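Local coordinates for protein 2-dehydropantoate 2-reductase (Geobacter metallireducens, PDB 3HN2) that probably catalyses the NADPH-dependent reduction of 2-dehydropantoate (ketopantoate) to (R)-pantoate, a step on the pathway to pantothenate, at residues A[257-262]-A[269-274]; A[186-191]-A[243-248]; A[83-88]-A[99-104]. All coordinates share one frame; numbering follows the deposited sequence.

Contact 1 (A[257-262]-A[269-274])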
ATOM      1  N   PRO A 257       8.077  -4.819  -9.378  1.00 51.27           N
ATOM      2  CA  PRO A 257       7.020  -5.617 -10.009  1.00 48.38           C
ATOM      3  C   PRO A 257       7.542  -6.841 -10.745  1.00 46.42           C
ATOM      4  O   PRO A 257       8.731  -6.923 -11.042  1.00 43.38           O
ATOM      5  CB  PRO A 257       6.406  -4.644 -11.022  1.00 46.58           C
ATOM      6  CG  PRO A 257       6.716  -3.314 -10.501  1.00 47.19           C
ATOM      7  CD  PRO A 257       8.067  -3.435  -9.877  1.00 52.20           C
ATOM      8  N   SER A 258       6.634  -7.766 -11.051  1.00 53.04           N
ATOM      9  CA  SER A 258       6.972  -9.056 -11.661  1.00 48.95           C
ATOM     10  C   SER A 258       7.771  -8.945 -12.954  1.00 50.28           C
ATOM     11  O   SER A 258       8.725  -9.696 -13.151  1.00 58.37           O
ATOM     12  CB  SER A 258       5.706  -9.880 -11.894  1.00 53.95           C
ATOM     13  OG  SER A 258       4.772  -9.168 -12.690  1.00 61.43           O
ATOM     14  N   MET A 259       7.390  -7.994 -13.810  1.00 50.89           N
ATOM     15  CA  MET A 259       8.037  -7.778 -15.107  1.00 51.91           C
ATOM     16  C   MET A 259       9.478  -7.288 -15.007  1.00 53.24           C
ATOM     17  O   MET A 259      10.318  -7.663 -15.829  1.00 57.34           O
ATOM     18  CB  MET A 259       7.231  -6.797 -15.956  1.00 57.62           C
ATOM     19  CG  MET A 259       6.264  -7.439 -16.937  1.00 63.68           C
ATOM     20  SD  MET A 259       5.764  -6.284 -18.235  1.00 56.22           S
ATOM     21  CE  MET A 259       7.343  -5.930 -18.947  1.00 37.21           C
ATOM     22  N   GLU A 260       9.750  -6.445 -14.011  1.00 52.11           N
ATOM     23  CA  GLU A 260      11.098  -5.946 -13.751  1.00 49.91           C
ATOM     24  C   GLU A 260      12.010  -7.081 -13.272  1.00 53.26           C
ATOM     25  O   GLU A 260      13.165  -7.179 -13.697  1.00 54.20           O
ATOM     26  CB  GLU A 260      11.058  -4.806 -12.724  1.00 48.99           C
ATOM     27  CG  GLU A 260      12.433  -4.212 -12.393  1.00 47.22           C
ATOM     28  CD  GLU A 260      12.387  -3.043 -11.419  1.00 55.41           C
ATOM     29  OE1 GLU A 260      11.300  -2.723 -10.887  1.00 46.28           O
ATOM     30  OE2 GLU A 260      13.458  -2.445 -11.181  1.00 66.46           O
ATOM     31  N   ILE A 261      11.473  -7.931 -12.399  1.00 56.81           N
ATOM     32  CA  ILE A 261      12.179  -9.107 -11.882  1.00 60.37           C
ATOM     33  C   ILE A 261      12.534 -10.065 -13.024  1.00 58.82           C
ATOM     34  O   ILE A 261      13.660 -10.558 -13.100  1.00 58.76           O
ATOM     35  CB  ILE A 261      11.348  -9.839 -10.777  1.00 61.72           C
ATOM     36  CG1 ILE A 261      11.049  -8.908  -9.588  1.00 53.67           C
ATOM     37  CG2 ILE A 261      12.040 -11.129 -10.306  1.00 65.97           C
ATOM     38  CD1 ILE A 261      12.278  -8.326  -8.884  1.00 60.75           C
ATOM     39  N   ASP A 262      11.574 -10.287 -13.919  1.00 59.24           N
ATOM     40  CA  ASP A 262      11.781 -11.110 -15.111  1.00 65.96           C
ATOM     41  C   ASP A 262      12.850 -10.534 -16.049  1.00 67.34           C
ATOM     42  O   ASP A 262      13.618 -11.284 -16.658  1.00 71.95           O
ATOM     43  CB  ASP A 262      10.460 -11.295 -15.864  1.00 66.89           C
ATOM     44  CG  ASP A 262       9.459 -12.155 -15.107  1.00 79.07           C
ATOM     45  OD1 ASP A 262       9.868 -13.155 -14.478  1.00 90.54           O
ATOM     46  OD2 ASP A 262       8.251 -11.838 -15.157  1.00 85.87           O
ATOM     47  N   LEU A 269       9.114 -11.650 -21.250  1.00 53.83           N
ATOM     48  CA  LEU A 269       8.126 -10.790 -20.612  1.00 51.69           C
ATOM     49  C   LEU A 269       6.728 -11.007 -21.178  1.00 57.31           C
ATOM     50  O   LEU A 269       6.567 -11.421 -22.330  1.00 60.12           O
ATOM     51  CB  LEU A 269       8.533  -9.321 -20.746  1.00 49.07           C
ATOM     52  CG  LEU A 269       9.975  -8.956 -20.357  1.00 51.64           C
ATOM     53  CD1 LEU A 269      10.221  -7.469 -20.523  1.00 52.49           C
ATOM     54  CD2 LEU A 269      10.311  -9.375 -18.941  1.00 46.90           C
ATOM     55  N   GLU A 270       5.721 -10.719 -20.356  1.00 52.87           N
ATOM     56  CA  GLU A 270       4.324 -10.898 -20.734  1.00 41.53           C
ATOM     57  C   GLU A 270       3.749  -9.665 -21.447  1.00 42.98           C
ATOM     58  O   GLU A 270       2.677  -9.176 -21.077  1.00 50.46           O
ATOM     59  CB  GLU A 270       3.482 -11.238 -19.499  1.00 41.96           C
ATOM     60  CG  GLU A 270       4.026 -12.359 -18.609  1.00 50.46           C
ATOM     61  CD  GLU A 270       3.013 -12.820 -17.559  1.00 55.75           C
ATOM     62  OE1 GLU A 270       2.053 -13.541 -17.923  1.00 66.34           O
ATOM     63  OE2 GLU A 270       3.178 -12.471 -16.369  1.00 58.92           O
ATOM     64  N   ILE A 271       4.457  -9.171 -22.467  1.00 38.06           N
ATOM     65  CA  ILE A 271       4.042  -7.980 -23.219  1.00 29.75           C
ATOM     66  C   ILE A 271       2.722  -8.223 -23.941  1.00 33.81           C
ATOM     67  O   ILE A 271       1.835  -7.369 -23.913  1.00 38.13           O
ATOM     68  CB  ILE A 271       5.107  -7.542 -24.270  1.00 30.79           C
ATOM     69  CG1 ILE A 271       6.494  -7.385 -23.639  1.00 38.15           C
ATOM     70  CG2 ILE A 271       4.671  -6.265 -25.021  1.00  8.74           C
ATOM     71  CD1 ILE A 271       6.647  -6.169 -22.740  1.00 46.64           C
ATOM     72  N   ALA A 272       2.600  -9.395 -24.570  1.00 40.08           N
ATOM     73  CA  ALA A 272       1.431  -9.740 -25.386  1.00 25.87           C
ATOM     74  C   ALA A 272       0.122  -9.570 -24.618  1.00 25.19           C
ATOM     75  O   ALA A 272      -0.740  -8.787 -25.027  1.00 31.74           O
ATOM     76  CB  ALA A 272       1.570 -11.139 -25.941  1.00 37.85           C
ATOM     77  N   ALA A 273       0.008 -10.241 -23.475  1.00 34.46           N
ATOM     78  CA  ALA A 273      -1.219 -10.214 -22.667  1.00 39.14           C
ATOM     79  C   ALA A 273      -1.466  -8.905 -21.904  1.00 42.87           C
ATOM     80  O   ALA A 273      -2.599  -8.424 -21.854  1.00 45.22           O
ATOM     81  CB  ALA A 273      -1.237 -11.390 -21.712  1.00 46.75           C
ATOM     82  N   ILE A 274      -0.420  -8.332 -21.313  1.00 36.10           N
ATOM     83  CA  ILE A 274      -0.565  -7.087 -20.552  1.00 38.67           C
ATOM     84  C   ILE A 274      -0.775  -5.852 -21.452  1.00 41.66           C
ATOM     85  O   ILE A 274      -1.596  -4.982 -21.138  1.00 36.38           O
ATOM     86  CB  ILE A 274       0.616  -6.884 -19.546  1.00 42.07           C
ATOM     87  CG1 ILE A 274       0.658  -8.032 -18.530  1.00 37.43           C
ATOM     88  CG2 ILE A 274       0.496  -5.558 -18.801  1.00 36.44           C
ATOM     89  CD1 ILE A 274       1.998  -8.184 -17.822  1.00 50.93           C
TER
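L269 leads the chain up to helix 271-284 and packs against the side of helix 258-264 with both of its branches. CD1 meets the methyl CE of M259 at 3.6 Å, while CD2 lies 3.6 Å from CB of D262 and also touches the backbone oxygen of M259. A branched leucine suits this place, because one residue can cover a side chain and a stretch of helix backbone at once. The carboxylate of D262 plays no part in this apolar touch; its OD1 forms a salt bridge with R267 in the intervening turn. E270, the centre of an inverse gamma turn and the N-cap residue of the next helix, sends OE1 to a hydrogen bond with T79. At I271 the apolar packing resumes, with CD1 3.9 Å from CE of M259. I274, one turn further on, brings its CD1 to 4.2 Å from SD of M259. One flexible methionine thus serves three aliphatic partners: its chain bends at chi3 (60°), which turns CE toward L269 and I271 while sulfur remains near I274. No hydrogen bond crosses between the segments, so hydrophobic packing joins two consecutive helices, 258-264 and 271-284, of the C-terminal domain. L299 of helix 290-302 adds to the packing on M259 and I271, and N194 of helix 179-200 also touches M259.

Contact 2 (A[186-191]-A[243-248])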
ATOM      1  N   LYS A 186      -7.306  -4.042 -12.875  1.00 55.71           N
ATOM      2  CA  LYS A 186      -5.927  -4.409 -12.549  1.00 53.53           C
ATOM      3  C   LYS A 186      -4.946  -3.945 -13.620  1.00 54.89           C
ATOM      4  O   LYS A 186      -3.770  -3.723 -13.331  1.00 59.86           O
ATOM      5  CB  LYS A 186      -5.783  -5.916 -12.336  1.00 51.87           C
ATOM      6  CG  LYS A 186      -4.668  -6.262 -11.361  1.00 58.15           C
ATOM      7  CD  LYS A 186      -4.031  -7.602 -11.663  1.00 77.22           C
ATOM      8  CE  LYS A 186      -2.752  -7.774 -10.861  1.00 79.73           C
ATOM      9  NZ  LYS A 186      -2.156  -9.129 -11.020  1.00 82.16           N
ATOM     10  N   LEU A 187      -5.439  -3.807 -14.853  1.00 53.82           N
ATOM     11  CA  LEU A 187      -4.656  -3.269 -15.970  1.00 42.56           C
ATOM     12  C   LEU A 187      -4.293  -1.802 -15.763  1.00 40.79           C
ATOM     13  O   LEU A 187      -3.257  -1.348 -16.242  1.00 46.45           O
ATOM     14  CB  LEU A 187      -5.406  -3.453 -17.300  1.00 31.12           C
ATOM     15  CG  LEU A 187      -4.950  -4.507 -18.323  1.00 37.04           C
ATOM     16  CD1 LEU A 187      -3.974  -5.552 -17.764  1.00 11.10           C
ATOM     17  CD2 LEU A 187      -6.155  -5.197 -19.000  1.00 31.81           C
ATOM     18  N   VAL A 188      -5.149  -1.075 -15.045  1.00 42.88           N
ATOM     19  CA  VAL A 188      -4.881   0.310 -14.663  1.00 44.41           C
ATOM     20  C   VAL A 188      -3.620   0.413 -13.795  1.00 46.31           C
ATOM     21  O   VAL A 188      -2.917   1.419 -13.836  1.00 39.88           O
ATOM     22  CB  VAL A 188      -6.100   0.961 -13.960  1.00 44.24           C
ATOM     23  CG1 VAL A 188      -5.754   2.356 -13.392  1.00 54.82           C
ATOM     24  CG2 VAL A 188      -7.249   1.086 -14.926  1.00 26.27           C
ATOM     25  N   TRP A 189      -3.328  -0.643 -13.040  1.00 45.35           N
ATOM     26  CA  TRP A 189      -2.114  -0.687 -12.237  1.00 45.33           C
ATOM     27  C   TRP A 189      -0.949  -1.322 -12.989  1.00 47.04           C
ATOM     28  O   TRP A 189       0.187  -0.811 -12.938  1.00 34.55           O
ATOM     29  CB  TRP A 189      -2.345  -1.435 -10.918  1.00 38.71           C
ATOM     30  CG  TRP A 189      -1.220  -1.211  -9.976  1.00 43.96           C
ATOM     31  CD1 TRP A 189      -1.100  -0.190  -9.069  1.00 32.31           C
ATOM     32  CD2 TRP A 189      -0.020  -1.987  -9.870  1.00 45.86           C
ATOM     33  NE1 TRP A 189       0.087  -0.303  -8.392  1.00 22.24           N
ATOM     34  CE2 TRP A 189       0.779  -1.384  -8.868  1.00 24.96           C
ATOM     35  CE3 TRP A 189       0.456  -3.136 -10.520  1.00 22.40           C
ATOM     36  CZ2 TRP A 189       2.025  -1.894  -8.496  1.00 21.40           C
ATOM     37  CZ3 TRP A 189       1.708  -3.646 -10.157  1.00 26.30           C
ATOM     38  CH2 TRP A 189       2.477  -3.020  -9.151  1.00 48.16           C
ATOM     39  N   ASN A 190      -1.236  -2.447 -13.653  1.00 29.97           N
ATOM     40  CA  ASN A 190      -0.211  -3.286 -14.282  1.00 27.07           C
ATOM     41  C   ASN A 190       0.479  -2.645 -15.467  1.00 31.62           C
ATOM     42  O   ASN A 190       1.609  -2.992 -15.781  1.00 44.90           O
ATOM     43  CB  ASN A 190      -0.809  -4.630 -14.740  1.00 44.66           C
ATOM     44  CG  ASN A 190      -0.572  -5.760 -13.748  1.00 53.90           C
ATOM     45  OD1 ASN A 190      -0.159  -5.541 -12.602  1.00 41.96           O
ATOM     46  ND2 ASN A 190      -0.844  -6.984 -14.187  1.00 64.40           N
ATOM     47  N   ILE A 191      -0.202  -1.731 -16.145  1.00 28.64           N
ATOM     48  CA  ILE A 191       0.376  -1.130 -17.340  1.00 28.24           C
ATOM     49  C   ILE A 191       1.440  -0.057 -17.020  1.00 33.21           C
ATOM     50  O   ILE A 191       2.581  -0.230 -17.452  1.00 30.45           O
ATOM     51  CB  ILE A 191      -0.695  -0.743 -18.403  1.00 28.51           C
ATOM     52  CG1 ILE A 191      -1.272  -2.027 -19.030  1.00 40.41           C
ATOM     53  CG2 ILE A 191      -0.103   0.150 -19.481  1.00 36.42           C
ATOM     54  CD1 ILE A 191      -2.376  -1.815 -20.054  1.00 25.98           C
ATOM     55  N   ASP A 243      -6.333   8.380  -8.955  1.00 49.91           N
ATOM     56  CA  ASP A 243      -5.900   8.920  -7.661  1.00 51.99           C
ATOM     57  C   ASP A 243      -5.754   7.814  -6.628  1.00 52.14           C
ATOM     58  O   ASP A 243      -4.880   7.870  -5.757  1.00 51.49           O
ATOM     59  CB  ASP A 243      -6.902   9.963  -7.155  1.00 49.82           C
ATOM     60  CG  ASP A 243      -7.003  11.170  -8.070  1.00 61.30           C
ATOM     61  OD1 ASP A 243      -7.674  11.071  -9.120  1.00 59.97           O
ATOM     62  OD2 ASP A 243      -6.422  12.224  -7.735  1.00 58.36           O
ATOM     63  N   ASP A 244      -6.599   6.796  -6.774  1.00 41.23           N
ATOM     64  CA  ASP A 244      -6.637   5.659  -5.877  1.00 27.93           C
ATOM     65  C   ASP A 244      -5.537   4.617  -6.122  1.00 25.69           C
ATOM     66  O   ASP A 244      -5.206   3.885  -5.202  1.00 32.62           O
ATOM     67  CB  ASP A 244      -8.033   5.007  -5.905  1.00 41.78           C
ATOM     68  CG  ASP A 244      -9.134   5.941  -5.387  1.00 41.51           C
ATOM     69  OD1 ASP A 244      -8.866   6.743  -4.467  1.00 83.38           O
ATOM     70  OD2 ASP A 244     -10.271   5.873  -5.897  1.00 66.60           O
ATOM     71  N   MET A 245      -4.977   4.526  -7.335  1.00 10.74           N
ATOM     72  CA  MET A 245      -3.858   3.592  -7.556  1.00  9.02           C
ATOM     73  C   MET A 245      -2.536   4.373  -7.403  1.00 40.39           C
ATOM     74  O   MET A 245      -1.469   3.799  -7.176  1.00 31.80           O
ATOM     75  CB  MET A 245      -3.920   2.916  -8.937  1.00 33.87           C
ATOM     76  CG  MET A 245      -5.190   2.074  -9.251  1.00 14.79           C
ATOM     77  SD  MET A 245      -5.710   1.003  -7.898  1.00 36.95           S
ATOM     78  CE  MET A 245      -4.621  -0.393  -8.092  1.00 28.33           C
ATOM     79  N   LEU A 246      -2.627   5.692  -7.532  1.00 40.19           N
ATOM     80  CA  LEU A 246      -1.508   6.581  -7.291  1.00 52.47           C
ATOM     81  C   LEU A 246      -1.142   6.512  -5.810  1.00 59.22           C
ATOM     82  O   LEU A 246       0.028   6.334  -5.462  1.00 62.48           O
ATOM     83  CB  LEU A 246      -1.896   8.005  -7.708  1.00 51.32           C
ATOM     84  CG  LEU A 246      -0.926   8.979  -8.384  1.00 45.78           C
ATOM     85  CD1 LEU A 246       0.034   8.316  -9.362  1.00 31.88           C
ATOM     86  CD2 LEU A 246      -1.727  10.067  -9.094  1.00 52.52           C
ATOM     87  N   GLU A 247      -2.157   6.602  -4.950  1.00 64.69           N
ATOM     88  CA  GLU A 247      -1.972   6.547  -3.494  1.00 62.01           C
ATOM     89  C   GLU A 247      -1.722   5.128  -2.979  1.00 56.24           C
ATOM     90  O   GLU A 247      -1.008   4.947  -2.000  1.00 50.33           O
ATOM     91  CB  GLU A 247      -3.178   7.152  -2.769  1.00 60.14           C
ATOM     92  CG  GLU A 247      -3.303   8.673  -2.885  1.00 63.90           C
ATOM     93  CD  GLU A 247      -4.567   9.215  -2.221  1.00 69.37           C
ATOM     94  OE1 GLU A 247      -4.888  10.405  -2.430  1.00 69.58           O
ATOM     95  OE2 GLU A 247      -5.241   8.456  -1.490  1.00 81.12           O
ATOM     96  N   PHE A 248      -2.324   4.137  -3.640  1.00 56.21           N
ATOM     97  CA  PHE A 248      -2.179   2.720  -3.276  1.00 51.40           C
ATOM     98  C   PHE A 248      -0.746   2.236  -3.456  1.00 47.57           C
ATOM     99  O   PHE A 248      -0.199   1.578  -2.573  1.00 52.61           O
ATOM    100  CB  PHE A 248      -3.152   1.862  -4.101  1.00 59.77           C
ATOM    101  CG  PHE A 248      -2.934   0.376  -3.989  1.00 60.22           C
ATOM    102  CD1 PHE A 248      -3.411  -0.330  -2.889  1.00 64.08           C
ATOM    103  CD2 PHE A 248      -2.291  -0.324  -5.008  1.00 64.36           C
ATOM    104  CE1 PHE A 248      -3.224  -1.703  -2.791  1.00 65.41           C
ATOM    105  CE2 PHE A 248      -2.096  -1.696  -4.918  1.00 81.97           C
ATOM    106  CZ  PHE A 248      -2.568  -2.389  -3.809  1.00 76.00           C
TER
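W189 and M245 mark the closest backbone approach, their CA atoms 6.6 Å apart, where two helical segments cross at -51° with axes 10.4 Å from each other. At that spacing side chains must fill the interval. M245 does so with a chain folded at chi2 and chi3, which carries CE to 3.7 Å from CD1 of W189, obliquely to the indole, and leaves CG beside CG1 of V188 at 4.2 Å. Short, branched V188 meets this chain without forcing the helices apart. One turn beyond M245, F248 directs its edge toward the face of the five-membered ring of W189 in an offset edge-to-face pair, centroids 5.9 Å apart and planes at 82°. The indole N-H group is hydrogen-bonded to OG1 of T249, so the tryptophan offers both an apolar surface and a polar tie. With an alanine in place of W189, M245 CE and the F248 edge would probably face a gap, and T249 OG1 would lose its indole partner. F193 stacks on W189, and F127 of strand 121-129 meets it edge-to-face, extending the aromatic cluster. Helix 211-229 also packs here, with V224 on V188 and M221 on M245.

Contact 3 (A[83-88]-A[99-104])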
ATOM      1  N   SER A  83       0.276 -21.007 -25.890  1.00 67.82           N
ATOM      2  CA  SER A  83       0.172 -21.926 -27.031  1.00 64.57           C
ATOM      3  C   SER A  83       0.181 -23.376 -26.559  1.00 64.58           C
ATOM      4  O   SER A  83      -0.320 -24.266 -27.246  1.00 69.51           O
ATOM      5  CB  SER A  83       1.322 -21.697 -28.013  1.00 63.25           C
ATOM      6  OG  SER A  83       2.571 -21.698 -27.342  1.00 70.61           O
ATOM      7  N   ARG A  84       0.737 -23.592 -25.369  1.00 64.57           N
ATOM      8  CA  ARG A  84       0.831 -24.914 -24.764  1.00 62.72           C
ATOM      9  C   ARG A  84      -0.409 -25.286 -23.952  1.00 62.78           C
ATOM     10  O   ARG A  84      -0.388 -26.280 -23.223  1.00 68.65           O
ATOM     11  CB  ARG A  84       2.070 -24.990 -23.868  1.00 65.71           C
ATOM     12  CG  ARG A  84       3.392 -25.022 -24.604  1.00 68.18           C
ATOM     13  CD  ARG A  84       4.537 -24.965 -23.616  1.00 81.85           C
ATOM     14  NE  ARG A  84       5.642 -25.831 -24.019  1.00 93.91           N
ATOM     15  CZ  ARG A  84       5.875 -27.040 -23.513  1.00 96.26           C
ATOM     16  NH1 ARG A  84       5.085 -27.544 -22.572  1.00 85.28           N
ATOM     17  NH2 ARG A  84       6.909 -27.747 -23.951  1.00101.23           N
ATOM     18  N   TYR A  85      -1.475 -24.492 -24.077  1.00 60.79           N
ATOM     19  CA  TYR A  85      -2.740 -24.732 -23.371  1.00 56.80           C
ATOM     20  C   TYR A  85      -3.309 -26.127 -23.606  1.00 54.72           C
ATOM     21  O   TYR A  85      -3.684 -26.815 -22.655  1.00 56.40           O
ATOM     22  CB  TYR A  85      -3.799 -23.710 -23.787  1.00 56.67           C
ATOM     23  CG  TYR A  85      -3.906 -22.461 -22.937  1.00 62.40           C
ATOM     24  CD1 TYR A  85      -4.557 -21.330 -23.428  1.00 64.34           C
ATOM     25  CD2 TYR A  85      -3.373 -22.406 -21.650  1.00 47.38           C
ATOM     26  CE1 TYR A  85      -4.673 -20.180 -22.668  1.00 58.72           C
ATOM     27  CE2 TYR A  85      -3.483 -21.254 -20.880  1.00 61.54           C
ATOM     28  CZ  TYR A  85      -4.140 -20.148 -21.396  1.00 61.56           C
ATOM     29  OH  TYR A  85      -4.258 -19.003 -20.650  1.00 57.38           O
ATOM     30  N   GLU A  86      -3.358 -26.530 -24.875  1.00 58.19           N
ATOM     31  CA  GLU A  86      -3.978 -27.788 -25.294  1.00 62.34           C
ATOM     32  C   GLU A  86      -3.269 -29.019 -24.731  1.00 60.83           C
ATOM     33  O   GLU A  86      -3.919 -29.873 -24.129  1.00 52.91           O
ATOM     34  CB  GLU A  86      -4.089 -27.851 -26.826  1.00 66.22           C
ATOM     35  CG  GLU A  86      -4.813 -29.079 -27.385  1.00 72.41           C
ATOM     36  CD  GLU A  86      -3.867 -30.063 -28.057  1.00 90.51           C
ATOM     37  OE1 GLU A  86      -3.717 -31.193 -27.545  1.00 95.68           O
ATOM     38  OE2 GLU A  86      -3.267 -29.704 -29.097  1.00 90.82           O
ATOM     39  N   GLU A  87      -1.947 -29.090 -24.889  1.00 62.54           N
ATOM     40  CA  GLU A  87      -1.179 -30.242 -24.392  1.00 62.31           C
ATOM     41  C   GLU A  87      -1.198 -30.385 -22.864  1.00 58.68           C
ATOM     42  O   GLU A  87      -1.263 -31.501 -22.344  1.00 60.68           O
ATOM     43  CB  GLU A  87       0.265 -30.248 -24.928  1.00 61.50           C
ATOM     44  CG  GLU A  87       1.109 -29.019 -24.587  1.00 66.03           C
ATOM     45  CD  GLU A  87       2.591 -29.338 -24.424  1.00 71.76           C
ATOM     46  OE1 GLU A  87       3.423 -28.577 -24.964  1.00 71.25           O
ATOM     47  OE2 GLU A  87       2.929 -30.341 -23.753  1.00 59.53           O
ATOM     48  N   LEU A  88      -1.178 -29.252 -22.161  1.00 52.85           N
ATOM     49  CA  LEU A  88      -1.045 -29.242 -20.705  1.00 48.55           C
ATOM     50  C   LEU A  88      -2.350 -29.444 -19.934  1.00 45.34           C
ATOM     51  O   LEU A  88      -2.328 -29.939 -18.809  1.00 48.15           O
ATOM     52  CB  LEU A  88      -0.368 -27.947 -20.236  1.00 53.97           C
ATOM     53  CG  LEU A  88       1.101 -27.702 -20.586  1.00 46.43           C
ATOM     54  CD1 LEU A  88       1.449 -26.258 -20.310  1.00 50.74           C
ATOM     55  CD2 LEU A  88       2.031 -28.633 -19.819  1.00 60.24           C
ATOM     56  N   ILE A  99     -12.058 -24.687 -15.061  1.00 57.07           N
ATOM     57  CA  ILE A  99     -10.719 -24.150 -15.258  1.00 55.70           C
ATOM     58  C   ILE A  99     -10.611 -22.726 -14.703  1.00 54.31           C
ATOM     59  O   ILE A  99     -11.349 -21.826 -15.109  1.00 56.36           O
ATOM     60  CB  ILE A  99     -10.316 -24.214 -16.754  1.00 56.56           C
ATOM     61  CG1 ILE A  99     -10.553 -25.628 -17.306  1.00 59.87           C
ATOM     62  CG2 ILE A  99      -8.865 -23.815 -16.934  1.00 60.03           C
ATOM     63  CD1 ILE A  99     -10.692 -25.720 -18.810  1.00 53.40           C
ATOM     64  N   LEU A 100      -9.695 -22.541 -13.757  1.00 45.59           N
ATOM     65  CA  LEU A 100      -9.513 -21.253 -13.092  1.00 41.32           C
ATOM     66  C   LEU A 100      -8.214 -20.599 -13.535  1.00 38.92           C
ATOM     67  O   LEU A 100      -7.127 -21.118 -13.278  1.00 36.92           O
ATOM     68  CB  LEU A 100      -9.553 -21.424 -11.567  1.00 45.64           C
ATOM     69  CG  LEU A 100      -9.272 -20.274 -10.586  1.00 37.21           C
ATOM     70  CD1 LEU A 100     -10.043 -19.024 -10.927  1.00 33.37           C
ATOM     71  CD2 LEU A 100      -9.637 -20.720  -9.183  1.00 26.45           C
ATOM     72  N   THR A 101      -8.338 -19.461 -14.208  1.00 29.48           N
ATOM     73  CA  THR A 101      -7.171 -18.725 -14.672  1.00 31.94           C
ATOM     74  C   THR A 101      -6.812 -17.555 -13.722  1.00 35.06           C
ATOM     75  O   THR A 101      -7.673 -16.751 -13.339  1.00 29.78           O
ATOM     76  CB  THR A 101      -7.329 -18.319 -16.164  1.00 22.77           C
ATOM     77  OG1 THR A 101      -6.045 -18.105 -16.753  1.00 47.85           O
ATOM     78  CG2 THR A 101      -8.194 -17.092 -16.345  1.00 38.08           C
ATOM     79  N   LEU A 102      -5.547 -17.500 -13.315  1.00 38.57           N
ATOM     80  CA  LEU A 102      -5.067 -16.473 -12.378  1.00 46.48           C
ATOM     81  C   LEU A 102      -3.931 -15.643 -12.959  1.00 48.31           C
ATOM     82  O   LEU A 102      -3.336 -14.810 -12.271  1.00 48.42           O
ATOM     83  CB  LEU A 102      -4.597 -17.115 -11.073  1.00 47.06           C
ATOM     84  CG  LEU A 102      -5.609 -17.543 -10.014  1.00 50.53           C
ATOM     85  CD1 LEU A 102      -4.904 -18.353  -8.953  1.00 49.52           C
ATOM     86  CD2 LEU A 102      -6.287 -16.347  -9.392  1.00 39.55           C
ATOM     87  N   GLN A 103      -3.642 -15.878 -14.233  1.00 49.60           N
ATOM     88  CA  GLN A 103      -2.552 -15.213 -14.932  1.00 43.79           C
ATOM     89  C   GLN A 103      -2.884 -13.775 -15.301  1.00 40.60           C
ATOM     90  O   GLN A 103      -4.012 -13.322 -15.131  1.00 38.77           O
ATOM     91  CB  GLN A 103      -2.146 -16.027 -16.162  1.00 47.40           C
ATOM     92  CG  GLN A 103      -3.054 -17.229 -16.405  1.00 49.94           C
ATOM     93  CD  GLN A 103      -2.857 -17.876 -17.757  1.00 45.48           C
ATOM     94  OE1 GLN A 103      -3.793 -17.970 -18.544  1.00 70.53           O
ATOM     95  NE2 GLN A 103      -1.641 -18.327 -18.035  1.00 34.15           N
ATOM     96  N   ASN A 104      -1.885 -13.063 -15.810  1.00 52.71           N
ATOM     97  CA  ASN A 104      -1.982 -11.621 -16.018  1.00 52.52           C
ATOM     98  C   ASN A 104      -2.460 -11.208 -17.405  1.00 51.57           C
ATOM     99  O   ASN A 104      -2.256 -11.921 -18.385  1.00 55.23           O
ATOM    100  CB  ASN A 104      -0.634 -10.961 -15.713  1.00 52.96           C
ATOM    101  CG  ASN A 104      -0.246 -11.078 -14.253  1.00 54.94           C
ATOM    102  OD1 ASN A 104      -1.056 -11.472 -13.409  1.00 51.64           O
ATOM    103  ND2 ASN A 104       0.998 -10.731 -13.947  1.00 53.82           N
TER
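Y85 and Q103 reach toward each other from opposite directions and meet at a single hydrogen bond, from the phenol OH of Y85 to OE1 of Q103. The modelled distance between these two oxygens, 2.4 Å, is very short, and its exact value is doubtful at this resolution. OE1 lies in the plane of the tyrosine ring, at its edge, and the ring and amide planes are turned 49° apart. Together the two long side chains bridge the 12.7 Å between the CA atoms of Y85 and Q103, the tyrosine supplying the larger part and the glutamine, extended beyond CG (chi2 168°), the rest. A glutamine suits the place because OE1 accepts from the phenol while NE2 donates to the backbone oxygen of L77, which settles the orientation of the amide. This end is buried and well packed, with L112 and L115 of helix 108-115 against the Y85 ring. The outer side of helix 85-89 is loose by contrast: E86 and E87 are exposed, and NH1 of R84 pairs with OE1 of E87 at 3.1 Å, the oxygen above the guanidinium face, so the attraction is one of charge alone. The contact belongs to the beta-alpha-beta unit of strand 72-75, helix 85-89 and strand 98-101 in the Rossmann-type domain.

N104, at the end of segment 99-104, brings the three regions together. Its backbone O lies 3.5 Å from CB of A273 of segment 269-274, and its OD1 lies 3.5 Å from NZ of K186 of segment 186-191. Contact 3 belongs to the nucleotide-binding-type domain and the others to the helical C-terminal domain, so N104 sits where the domains meet; in this family the active site lies in the cleft between them. Contacts 1 and 2 adjoin, with I274 O 3.4 Å from CD1 of I191. Centres are about 16 Å (1 and 2), 17 Å (1 and 3) and 26 Å (2 and 3) apart. The Q103 side chain lies near, without touching, a GxGxxG-type pattern probably belonging to the NADP site.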